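Cyclopenase asqI (Emericella nidulans, PDB 5YY3) catalyses the zinc-dependent conversion of 4'-methoxycyclopenin into 4'-methoxyviridicatin, with loss of methyl isocyanate, in the biosynthesis of aspoquinolone mycotoxins. Local coordinates at residues 532-537 against 560-565. Numbering follows the deposited sequence.
Sequences SSVARK and NLMLPV
Met-562 alone carries the 560-565 side of this contact, laying its thioether against Ser-532, Val-534 and Ala-535. Its SD lies 4.1 Å from CG1 of Val-534 and equally far from CB of Ala-535, so the sulfur meets one methyl of each residue, while its terminal CE comes to 3.6 Å from OG of Ser-532. The side chain gets there by folding: CG sits beside the backbone N, and further bends at chi2 (-71°) and chi3 (-68°) carry the methyl round to the serine. Val-534 offers CG1, the branch that stands anti to its own backbone N. No hydrogen bond joins the two segments; they meet by van der Waals contact over a small area, with Ser-532, Ala-535 and Met-562 buried.

Hydrogen bonds within 532-537 shape the surface that the methionine touches. Ser-532 to Ala-535 form a type I beta turn, closed by Ala-535 N to Ser-532 O at 3.2 Å. An ST turn overlaps it, in which OG of Ser-532 accepts from Val-534 N at 3.2 Å (N-H...O 154°); the same hydroxyl is also hydrogen-bonded to Met-510 O, which fixes its position next to the thioether methyl. Lys-537 curls back so that NZ bonds Ala-535 O at 3.1 Å, the ammonium tilted from the carbonyl plane.

Both segments belong to the long excursion between strands 523-528 and 571-580 of the hemocyanin-type Ig-like domain. Met-562 also packs on Met-510 of strand 508-517 and Tyr-467 of strand 461-475, whereas Val-534 touches Arg-224 of helix 210-231, placing the contact between the beta-sheet and the helical metal-binding domain.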
ATOM      1  N   SER A 532       8.322  -7.236 -37.007  1.00 26.61           N
ATOM      2  CA  SER A 532       8.710  -5.876 -36.662  1.00 27.33           C
ATOM      3  C   SER A 532      10.200  -5.586 -36.857  1.00 25.67           C
ATOM      4  O   SER A 532      11.057  -6.347 -36.412  1.00 25.65           O
ATOM      5  CB  SER A 532       8.327  -5.586 -35.212  1.00 25.14           C
ATOM      6  OG  SER A 532       8.847  -4.333 -34.801  1.00 20.86           O
ATOM      7  N   SER A 533      10.508  -4.467 -37.510  1.00 26.72           N
ATOM      8  CA  SER A 533      11.901  -4.058 -37.716  1.00 26.90           C
ATOM      9  C   SER A 533      12.642  -3.802 -36.396  1.00 30.33           C
ATOM     10  O   SER A 533      13.874  -3.795 -36.351  1.00 30.81           O
ATOM     11  CB  SER A 533      11.949  -2.805 -38.572  1.00 24.66           C
ATOM     12  OG  SER A 533      11.403  -1.712 -37.855  1.00 26.75           O
ATOM     13  N   VAL A 534      11.877  -3.593 -35.331  1.00 28.00           N
ATOM     14  CA  VAL A 534      12.391  -3.231 -34.014  1.00 27.79           C
ATOM     15  C   VAL A 534      12.730  -4.469 -33.165  1.00 25.37           C
ATOM     16  O   VAL A 534      13.543  -4.419 -32.242  1.00 24.38           O
ATOM     17  CB  VAL A 534      11.340  -2.337 -33.297  1.00 27.32           C
ATOM     18  CG1 VAL A 534      11.554  -2.281 -31.791  1.00 28.19           C
ATOM     19  CG2 VAL A 534      11.328  -0.939 -33.923  1.00 26.61           C
ATOM     20  N   ALA A 535      12.137  -5.599 -33.522  1.00 25.30           N
ATOM     21  CA  ALA A 535      12.129  -6.762 -32.652  1.00 24.19           C
ATOM     22  C   ALA A 535      13.298  -7.721 -32.852  1.00 24.88           C
ATOM     23  O   ALA A 535      13.765  -7.933 -33.963  1.00 26.76           O
ATOM     24  CB  ALA A 535      10.816  -7.515 -32.831  1.00 23.79           C
ATOM     25  N   ARG A 536      13.741  -8.309 -31.747  1.00 26.08           N
ATOM     26  CA  ARG A 536      14.702  -9.409 -31.735  1.00 24.38           C
ATOM     27  C   ARG A 536      14.013 -10.681 -32.240  1.00 25.41           C
ATOM     28  O   ARG A 536      12.957 -11.057 -31.744  1.00 25.19           O
ATOM     29  CB  ARG A 536      15.258  -9.562 -30.306  1.00 22.48           C
ATOM     30  CG  ARG A 536      15.872 -10.878 -29.905  1.00 21.25           C
ATOM     31  CD  ARG A 536      16.347 -10.743 -28.463  1.00 21.28           C
ATOM     32  NE  ARG A 536      16.534 -12.010 -27.750  1.00 22.47           N
ATOM     33  CZ  ARG A 536      17.711 -12.416 -27.290  1.00 20.93           C
ATOM     34  NH1 ARG A 536      18.781 -11.659 -27.491  1.00 20.79           N
ATOM     35  NH2 ARG A 536      17.827 -13.564 -26.632  1.00 22.56           N
ATOM     36  N   LYS A 537      14.574 -11.328 -33.254  1.00 27.06           N
ATOM     37  CA  LYS A 537      13.863 -12.433 -33.894  1.00 29.17           C
ATOM     38  C   LYS A 537      14.185 -13.770 -33.266  1.00 29.11           C
ATOM     39  O   LYS A 537      14.753 -14.654 -33.899  1.00 33.48           O
ATOM     40  CB  LYS A 537      14.163 -12.480 -35.390  1.00 30.94           C
ATOM     41  CG  LYS A 537      13.127 -11.757 -36.201  1.00 34.07           C
ATOM     42  CD  LYS A 537      13.115 -10.293 -35.913  1.00 30.83           C
ATOM     43  CE  LYS A 537      12.269  -9.538 -36.903  1.00 28.52           C
ATOM     44  NZ  LYS A 537      12.733  -8.116 -36.919  1.00 29.40           N
ATOM     45  N   ASN A 560       8.749 -10.493 -26.450  1.00 21.67           N
ATOM     46  CA  ASN A 560       7.898 -10.561 -25.269  1.00 21.97           C
ATOM     47  C   ASN A 560       7.737  -9.226 -24.536  1.00 22.22           C
ATOM     48  O   ASN A 560       6.824  -9.087 -23.717  1.00 22.73           O
ATOM     49  CB  ASN A 560       8.430 -11.589 -24.285  1.00 17.27           C
ATOM     50  CG  ASN A 560       9.735 -11.161 -23.664  1.00 19.75           C
ATOM     51  OD1 ASN A 560      10.679 -10.834 -24.372  1.00 22.79           O
ATOM     52  ND2 ASN A 560       9.797 -11.160 -22.335  1.00 19.71           N
ATOM     53  N   LEU A 561       8.605  -8.250 -24.828  1.00 19.95           N
ATOM     54  CA  LEU A 561       8.501  -6.933 -24.198  1.00 20.72           C
ATOM     55  C   LEU A 561       8.037  -5.868 -25.170  1.00 19.81           C
ATOM     56  O   LEU A 561       8.092  -4.682 -24.848  1.00 21.83           O
ATOM     57  CB  LEU A 561       9.851  -6.490 -23.599  1.00 16.18           C
ATOM     58  CG  LEU A 561      10.500  -7.423 -22.591  1.00 16.50           C
ATOM     59  CD1 LEU A 561      11.768  -6.794 -22.033  1.00 19.89           C
ATOM     60  CD2 LEU A 561       9.517  -7.757 -21.473  1.00 17.87           C
ATOM     61  N   MET A 562       7.600  -6.272 -26.362  1.00 21.76           N
ATOM     62  CA  MET A 562       7.247  -5.295 -27.394  1.00 20.57           C
ATOM     63  C   MET A 562       6.110  -4.417 -26.934  1.00 21.57           C
ATOM     64  O   MET A 562       6.083  -3.219 -27.205  1.00 21.85           O
ATOM     65  CB  MET A 562       6.883  -5.989 -28.705  1.00 22.04           C
ATOM     66  CG  MET A 562       8.103  -6.396 -29.528  1.00 19.78           C
ATOM     67  SD  MET A 562       8.933  -4.962 -30.232  1.00 23.31           S
ATOM     68  CE  MET A 562       7.696  -4.430 -31.423  1.00 19.18           C
ATOM     69  N   LEU A 563       5.169  -5.018 -26.218  1.00 21.79           N
ATOM     70  CA  LEU A 563       4.037  -4.268 -25.688  1.00 21.96           C
ATOM     71  C   LEU A 563       4.284  -3.851 -24.246  1.00 20.15           C
ATOM     72  O   LEU A 563       4.706  -4.672 -23.437  1.00 21.06           O
ATOM     73  CB  LEU A 563       2.762  -5.108 -25.780  1.00 18.28           C
ATOM     74  CG  LEU A 563       1.686  -4.869 -26.833  1.00 20.48           C
ATOM     75  CD1 LEU A 563       2.258  -4.454 -28.150  1.00 21.37           C
ATOM     76  CD2 LEU A 563       0.838  -6.118 -26.978  1.00 24.26           C
ATOM     77  N   PRO A 564       4.023  -2.576 -23.919  1.00 18.75           N
ATOM     78  CA  PRO A 564       3.915  -2.230 -22.500  1.00 19.58           C
ATOM     79  C   PRO A 564       2.907  -3.153 -21.830  1.00 19.28           C
ATOM     80  O   PRO A 564       1.962  -3.546 -22.490  1.00 17.98           O
ATOM     81  CB  PRO A 564       3.426  -0.787 -22.530  1.00 20.28           C
ATOM     82  CG  PRO A 564       3.997  -0.242 -23.820  1.00 17.99           C
ATOM     83  CD  PRO A 564       3.914  -1.394 -24.788  1.00 20.65           C
ATOM     84  N   VAL A 565       3.120  -3.503 -20.566  1.00 19.43           N
ATOM     85  CA  VAL A 565       2.304  -4.504 -19.882  1.00 22.34           C
ATOM     86  C   VAL A 565       0.804  -4.108 -19.816  1.00 23.03           C
ATOM     87  O   VAL A 565      -0.073  -4.976 -19.856  1.00 20.70           O
ATOM     88  CB  VAL A 565       2.870  -4.780 -18.454  1.00 18.74           C
ATOM     89  CG1 VAL A 565       2.798  -3.542 -17.575  1.00 19.54           C
ATOM     90  CG2 VAL A 565       2.173  -5.968 -17.780  1.00 16.20           C
TER